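Local coordinates for protein ancestral D-type dye decolorizing peroxidase (Geotrichum candidum, PDB 7ANV) that probably oxidises dyes and other reducing substrates at the expense of hydrogen peroxide, using a bound haem, as dye-decolorizing peroxidases do, at residues 113-118 against 407-412; 106-111 against 129-134. All coordinates share one frame; numbering follows the deposited sequence.

Contact 1 (113-118 against 407-412); sequences QNLGDP and FIQKSW. With HEM (protoporphyrin IX containing Fe), chain B.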
loop_
_atom_site.group_PDB
_atom_site.type_symbol
_atom_site.label_atom_id
_atom_site.label_comp_id
_atom_site.label_asym_id
_atom_site.label_seq_id
_atom_site.Cartn_x
_atom_site.Cartn_y
_atom_site.Cartn_z
ATOM N N GLN A 113 1.819 7.459 -16.533
ATOM C CA GLN A 113 2.688 8.616 -16.841
ATOM C C GLN A 113 2.607 9.608 -15.674
ATOM O O GLN A 113 3.635 10.035 -15.182
ATOM C CB GLN A 113 2.311 9.276 -18.171
ATOM C CG GLN A 113 3.234 10.438 -18.531
ATOM C CD GLN A 113 3.164 10.834 -19.991
ATOM O OE1 GLN A 113 2.150 10.658 -20.654
ATOM N NE2 GLN A 113 4.266 11.327 -20.508
ATOM N N ASN A 114 1.401 9.926 -15.220
ATOM C CA ASN A 114 1.160 10.956 -14.182
ATOM C C ASN A 114 1.618 10.425 -12.822
ATOM O O ASN A 114 2.050 11.237 -11.992
ATOM C CB ASN A 114 -0.292 11.422 -14.217
ATOM C CG ASN A 114 -0.544 12.516 -15.237
ATOM O OD1 ASN A 114 0.370 13.218 -15.654
ATOM N ND2 ASN A 114 -1.781 12.656 -15.671
ATOM N N LEU A 115 1.567 9.112 -12.592
ATOM C CA LEU A 115 2.095 8.513 -11.350
ATOM C C LEU A 115 3.614 8.698 -11.337
ATOM O O LEU A 115 4.194 8.543 -10.260
ATOM C CB LEU A 115 1.733 7.034 -11.247
ATOM C CG LEU A 115 0.262 6.727 -11.018
ATOM C CD1 LEU A 115 -0.002 5.230 -11.239
ATOM C CD2 LEU A 115 -0.157 7.172 -9.631
ATOM N N GLY A 116 4.209 8.918 -12.514
ATOM C CA GLY A 116 5.669 9.117 -12.682
ATOM C C GLY A 116 6.411 7.832 -13.005
ATOM O O GLY A 116 7.673 7.830 -12.978
ATOM N N ASP A 117 5.704 6.786 -13.403
ATOM C CA ASP A 117 6.362 5.482 -13.674
ATOM C C ASP A 117 7.348 5.657 -14.821
ATOM O O ASP A 117 7.110 6.413 -15.770
ATOM C CB ASP A 117 5.372 4.361 -14.017
ATOM C CG ASP A 117 4.498 3.926 -12.863
ATOM O OD1 ASP A 117 4.593 4.543 -11.765
ATOM O OD2 ASP A 117 3.677 3.022 -13.074
ATOM N N PRO A 118 8.490 4.963 -14.751
ATOM C CA PRO A 118 9.441 4.982 -15.850
ATOM C C PRO A 118 8.749 4.497 -17.133
ATOM O O PRO A 118 7.898 3.586 -17.108
ATOM C CB PRO A 118 10.590 4.054 -15.415
ATOM C CG PRO A 118 10.395 3.826 -13.951
ATOM C CD PRO A 118 8.922 4.092 -13.646
ATOM N N PHE A 407 -3.688 10.778 -4.828
ATOM C CA PHE A 407 -3.344 12.068 -4.196
ATOM C C PHE A 407 -2.014 11.915 -3.461
ATOM O O PHE A 407 -1.115 12.757 -3.584
ATOM C CB PHE A 407 -4.484 12.507 -3.291
ATOM C CG PHE A 407 -4.500 13.997 -3.105
ATOM C CD1 PHE A 407 -5.081 14.827 -4.045
ATOM C CD2 PHE A 407 -3.872 14.568 -2.015
ATOM C CE1 PHE A 407 -5.099 16.204 -3.876
ATOM C CE2 PHE A 407 -3.874 15.955 -1.852
ATOM C CZ PHE A 407 -4.455 16.762 -2.792
ATOM N N ILE A 408 -1.898 10.853 -2.660
ATOM C CA ILE A 408 -0.676 10.544 -1.890
ATOM C C ILE A 408 0.503 10.433 -2.831
ATOM O O ILE A 408 1.540 11.118 -2.575
ATOM C CB ILE A 408 -0.859 9.291 -1.037
ATOM C CG1 ILE A 408 -1.961 9.505 -0.005
ATOM C CG2 ILE A 408 0.476 8.932 -0.392
ATOM C CD1 ILE A 408 -2.434 8.206 0.620
ATOM N N GLN A 409 0.381 9.646 -3.895
ATOM C CA GLN A 409 1.511 9.477 -4.824
ATOM C C GLN A 409 1.829 10.809 -5.511
ATOM O O GLN A 409 2.994 11.224 -5.540
ATOM C CB GLN A 409 1.230 8.405 -5.863
ATOM C CG GLN A 409 2.384 8.187 -6.814
ATOM C CD GLN A 409 3.502 7.417 -6.157
ATOM O OE1 GLN A 409 3.338 6.272 -5.687
ATOM N NE2 GLN A 409 4.666 8.045 -6.112
ATOM N N LYS A 410 0.835 11.440 -6.114
ATOM C CA LYS A 410 1.081 12.499 -7.111
ATOM C C LYS A 410 1.151 13.897 -6.476
ATOM O O LYS A 410 1.998 14.686 -6.932
ATOM C CB LYS A 410 0.025 12.412 -8.202
ATOM C CG LYS A 410 0.079 11.116 -8.993
ATOM C CD LYS A 410 -0.783 11.104 -10.215
ATOM C CE LYS A 410 -2.211 10.760 -9.921
ATOM N NZ LYS A 410 -3.017 10.750 -11.153
ATOM N N SER A 411 0.284 14.233 -5.529
ATOM C CA SER A 411 0.270 15.563 -4.868
ATOM C C SER A 411 1.312 15.675 -3.749
ATOM O O SER A 411 1.696 16.800 -3.449
ATOM C CB SER A 411 -1.094 15.945 -4.383
ATOM O OG SER A 411 -1.936 16.152 -5.482
ATOM N N TRP A 412 1.714 14.562 -3.133
ATOM C CA TRP A 412 2.564 14.567 -1.931
ATOM C C TRP A 412 3.923 13.940 -2.256
ATOM O O TRP A 412 4.915 14.697 -2.321
ATOM C CB TRP A 412 1.831 13.885 -0.760
ATOM C CG TRP A 412 0.606 14.615 -0.286
ATOM C CD1 TRP A 412 0.229 15.884 -0.595
ATOM C CD2 TRP A 412 -0.343 14.144 0.685
ATOM N NE1 TRP A 412 -0.925 16.221 0.076
ATOM C CE2 TRP A 412 -1.294 15.171 0.872
ATOM C CE3 TRP A 412 -0.512 12.947 1.392
ATOM C CZ2 TRP A 412 -2.379 15.032 1.736
ATOM C CZ3 TRP A 412 -1.583 12.813 2.250
ATOM C CH2 TRP A 412 -2.503 13.854 2.425
HETATM C CHA HEM B . 4.026 3.550 5.743
HETATM C CHB HEM B . 7.494 1.279 3.235
HETATM C CHC HEM B . 5.016 2.159 -0.905
HETATM C CHD HEM B . 1.806 4.757 1.631
HETATM C C1A HEM B . 5.168 2.847 5.404
HETATM C C2A HEM B . 6.127 2.371 6.331
HETATM C C3A HEM B . 7.114 1.748 5.634
HETATM C C4A HEM B . 6.751 1.809 4.260
HETATM C CMA HEM B . 8.347 1.060 6.196
HETATM C CAA HEM B . 6.118 2.586 7.841
HETATM C CBA HEM B . 5.190 1.673 8.623
HETATM C CGA HEM B . 3.922 2.332 9.086
HETATM O O1A HEM B . 3.830 3.503 9.496
HETATM O O2A HEM B . 2.939 1.663 9.087
HETATM C C1B HEM B . 7.100 1.329 1.884
HETATM C C2B HEM B . 7.829 0.702 0.823
HETATM C C3B HEM B . 7.145 0.917 -0.337
HETATM C C4B HEM B . 5.942 1.712 0.038
HETATM C CMB HEM B . 9.123 -0.054 0.949
HETATM C CAB HEM B . 7.413 0.460 -1.721
HETATM C CBB HEM B . 8.173 -0.612 -2.055
HETATM C C1C HEM B . 3.922 2.978 -0.585
HETATM C C2C HEM B . 3.017 3.547 -1.495
HETATM C C3C HEM B . 2.132 4.311 -0.756
HETATM C C4C HEM B . 2.503 4.183 0.610
HETATM C CMC HEM B . 3.039 3.343 -3.003
HETATM C CAC HEM B . 1.001 5.143 -1.174
HETATM C CBC HEM B . 0.900 5.654 -2.393
HETATM C C1D HEM B . 2.149 4.564 2.969
HETATM C C2D HEM B . 1.300 5.126 4.033
HETATM C C3D HEM B . 1.939 4.799 5.176
HETATM C C4D HEM B . 3.156 4.047 4.796
HETATM C CMD HEM B . -0.009 5.905 3.947
HETATM C CAD HEM B . 1.488 5.131 6.582
HETATM C CBD HEM B . 1.894 6.546 7.025
HETATM C CGD HEM B . 1.314 6.893 8.364
HETATM O O1D HEM B . 2.108 7.406 9.194
HETATM O O2D HEM B . 0.094 6.729 8.622
HETATM N NA HEM B . 5.556 2.488 4.120
HETATM N NB HEM B . 5.993 1.891 1.374
HETATM N NC HEM B . 3.633 3.407 0.692
HETATM N ND HEM B . 3.266 3.962 3.443
HETATM FE FE HEM B . 4.620 3.004 2.460
#

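Contact 2 (106-111 against 129-134); sequences AGQLAD and PDWDPA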
loop_
_atom_site.group_PDB
_atom_site.type_symbol
_atom_site.label_atom_id
_atom_site.label_comp_id
_atom_site.label_asym_id
_atom_site.label_seq_id
_atom_site.Cartn_x
_atom_site.Cartn_y
_atom_site.Cartn_z
ATOM N N ALA A 106 -10.671 4.656 -16.075
ATOM C CA ALA A 106 -9.591 4.809 -17.069
ATOM C C ALA A 106 -8.572 3.659 -16.957
ATOM O O ALA A 106 -7.942 3.331 -18.006
ATOM C CB ALA A 106 -8.944 6.175 -16.924
ATOM N N GLY A 107 -8.432 3.050 -15.784
ATOM C CA GLY A 107 -7.473 1.963 -15.532
ATOM C C GLY A 107 -6.115 2.520 -15.166
ATOM O O GLY A 107 -5.820 3.700 -15.505
ATOM N N GLN A 108 -5.292 1.738 -14.497
ATOM C CA GLN A 108 -3.986 2.255 -14.013
ATOM C C GLN A 108 -3.002 2.521 -15.160
ATOM O O GLN A 108 -2.145 3.427 -15.021
ATOM C CB GLN A 108 -3.373 1.284 -13.016
ATOM C CG GLN A 108 -2.254 1.925 -12.197
ATOM C CD GLN A 108 -1.602 0.933 -11.270
ATOM O OE1 GLN A 108 -0.465 0.491 -11.456
ATOM N NE2 GLN A 108 -2.359 0.516 -10.279
ATOM N N LEU A 109 -3.052 1.750 -16.261
ATOM C CA LEU A 109 -2.080 1.941 -17.355
ATOM C C LEU A 109 -2.164 3.380 -17.846
ATOM O O LEU A 109 -1.101 3.987 -18.012
ATOM C CB LEU A 109 -2.343 0.937 -18.481
ATOM C CG LEU A 109 -1.453 1.065 -19.719
ATOM C CD1 LEU A 109 0.006 0.981 -19.372
ATOM C CD2 LEU A 109 -1.759 -0.035 -20.707
ATOM N N ALA A 110 -3.378 3.909 -18.012
ATOM C CA ALA A 110 -3.639 5.289 -18.447
ATOM C C ALA A 110 -3.046 6.304 -17.442
ATOM O O ALA A 110 -2.795 7.471 -17.819
ATOM C CB ALA A 110 -5.131 5.461 -18.609
ATOM N N ASP A 111 -2.903 5.921 -16.179
ATOM C CA ASP A 111 -2.439 6.831 -15.103
ATOM C C ASP A 111 -0.919 6.711 -14.919
ATOM O O ASP A 111 -0.320 7.556 -14.205
ATOM C CB ASP A 111 -3.136 6.468 -13.793
ATOM C CG ASP A 111 -3.148 7.543 -12.723
ATOM O OD1 ASP A 111 -3.122 8.772 -13.064
ATOM O OD2 ASP A 111 -3.245 7.153 -11.571
ATOM N N PRO A 129 4.492 2.613 -20.179
ATOM C CA PRO A 129 5.321 2.445 -18.990
ATOM C C PRO A 129 6.162 1.183 -19.114
ATOM O O PRO A 129 5.720 0.275 -19.816
ATOM C CB PRO A 129 4.310 2.296 -17.868
ATOM C CG PRO A 129 3.106 1.680 -18.543
ATOM C CD PRO A 129 3.074 2.349 -19.904
ATOM N N ASP A 130 7.274 1.112 -18.386
ATOM C CA ASP A 130 8.168 -0.078 -18.392
ATOM C C ASP A 130 7.597 -1.156 -17.458
ATOM O O ASP A 130 8.332 -1.642 -16.564
ATOM C CB ASP A 130 9.596 0.286 -17.984
ATOM C CG ASP A 130 10.282 1.243 -18.934
ATOM O OD1 ASP A 130 9.850 1.328 -20.115
ATOM O OD2 ASP A 130 11.238 1.909 -18.480
ATOM N N TRP A 131 6.343 -1.548 -17.672
ATOM C CA TRP A 131 5.626 -2.538 -16.821
ATOM C C TRP A 131 5.926 -3.979 -17.247
ATOM O O TRP A 131 6.392 -4.182 -18.410
ATOM C CB TRP A 131 4.138 -2.259 -16.923
ATOM C CG TRP A 131 3.673 -1.117 -16.087
ATOM C CD1 TRP A 131 4.435 -0.225 -15.379
ATOM C CD2 TRP A 131 2.305 -0.754 -15.856
ATOM N NE1 TRP A 131 3.629 0.689 -14.767
ATOM C CE2 TRP A 131 2.325 0.375 -15.016
ATOM C CE3 TRP A 131 1.076 -1.273 -16.266
ATOM C CZ2 TRP A 131 1.151 0.967 -14.563
ATOM C CZ3 TRP A 131 -0.083 -0.682 -15.832
ATOM C CH2 TRP A 131 -0.036 0.430 -15.000
ATOM N N ASP A 132 5.626 -4.959 -16.385
ATOM C CA ASP A 132 5.608 -6.387 -16.792
ATOM C C ASP A 132 4.549 -6.507 -17.889
ATOM O O ASP A 132 3.498 -5.862 -17.799
ATOM C CB ASP A 132 5.335 -7.359 -15.634
ATOM C CG ASP A 132 6.404 -7.358 -14.543
ATOM O OD1 ASP A 132 7.538 -6.918 -14.838
ATOM O OD2 ASP A 132 6.113 -7.831 -13.431
ATOM N N PRO A 133 4.787 -7.351 -18.915
ATOM C CA PRO A 133 3.849 -7.532 -20.028
ATOM C C PRO A 133 2.382 -7.752 -19.620
ATOM O O PRO A 133 1.526 -7.165 -20.220
ATOM C CB PRO A 133 4.385 -8.777 -20.748
ATOM C CG PRO A 133 5.869 -8.744 -20.464
ATOM C CD PRO A 133 6.004 -8.157 -19.072
ATOM N N ALA A 134 2.122 -8.550 -18.576
ATOM C CA ALA A 134 0.754 -8.936 -18.159
ATOM C C ALA A 134 -0.049 -7.690 -17.780
ATOM O O ALA A 134 -1.235 -7.657 -18.053
ATOM C CB ALA A 134 0.810 -9.948 -17.033
#

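Contact 1 (113-118 against 407-412)
L115 and K410 lie across the gap between helix 108-115 and the haem-side helix 405-413, where lysine and glutamine methylenes lie against the leucine methyl and backbone O and N atoms of N114 and L115, with no hydrogen bond across. The methyl CD2 of L115 rests against two methylenes, 3.9 Å from CG of Q409 and 4.0 Å from CG of K410; the leucine meets the glutamine chain at about a right angle. Further along, CD of K410 passes 3.3 Å from O of N114. Polar ends find their partners beyond this strip. K410 bends at chi3 (-83°), and its ammonium forms a salt bridge with D111, one turn back on helix 108-115. NE2 of Q409 is bonded to N414 OD1 and I434 O, while L115 O accepts from N414 and Q436. A Schellman motif, with G116 N donating to Q113 O (2.9 Å), ends the first helix here. On the haem side, CG2 of I408 is 3.9 Å from the vinyl carbon CBC, and OE1 of Q409 stands 4.0 Å from the methyl CMC. Aliphatic chain carbons thus pack against the helix end while the lysine charge is paired at the margin; Q409, touching both L115 and the haem, links the two.

Contact 2 (106-111 against 129-134)
W131 drives the outer end of its indole into the first turn of helix 108-115, with CH2 3.5 Å from CA of L109; both segments belong to the N-terminal part of a fold built from two four-stranded antiparallel sheets, the dimeric alpha+beta barrel of this family. L109 touches the ring through CA, CB and CD1. CB of L109 packs 3.8 Å from CZ3 of W131, and CD1 of L109 comes over one face in a CH-pi contact, 4.3 Å from the centroid of the six-membered ring of W131 and 26° off its normal. P129 covers the same face near the rim. The methyl and the proline ring lie side by side over that face, tightly packed, with CD1 of L109 only 3.3 Å from CG of P129, closer than ordinary van der Waals packing.

OE1 of Q108 approaches the CZ2-CH2 side of the W131 ring obliquely, 3.5 Å from CZ2, its amide plane perpendicular to the indole. The glutamine extends with CG anti to the backbone N (chi1 -164°), and both ends of the amide are held by strand 247-256, NE2 by the carbonyl of F251 and OE1 by R252. The backbone N of Q108 is in turn bonded to E472, on strand 466-476. These anchors tie the start of the helix to the sheet of the C-terminal half. The indole is tethered too: NE1 of W131 donates to OD2 of D117, whose OD1 is salt-bridged to R252, the same arginine that bonds OE1 of Q108.

Overall arrangement
Helix 108-115 supplies one side of both contacts, its first turn to contact 2 and its last to contact 1; the centres of the two contacts lie about 13 Å apart. Contact 2 is buried, and aromatic and proline packing dominates it; contact 1 is partly buried, with aliphatic methylenes inside, a lysine at the rim and the haem beyond. Contact 1 joins the two family regions of the chain, whereas contact 2 stays within the N-terminal one. They also meet directly: CD1 of L115 packs 4.1 Å from CG of Q108, and P118 O probably accepts a hydrogen bond from D130 N at 2.9 Å. D111, on the 106-111 segment though touching nothing of 129-134, carries the salt bridge to K410.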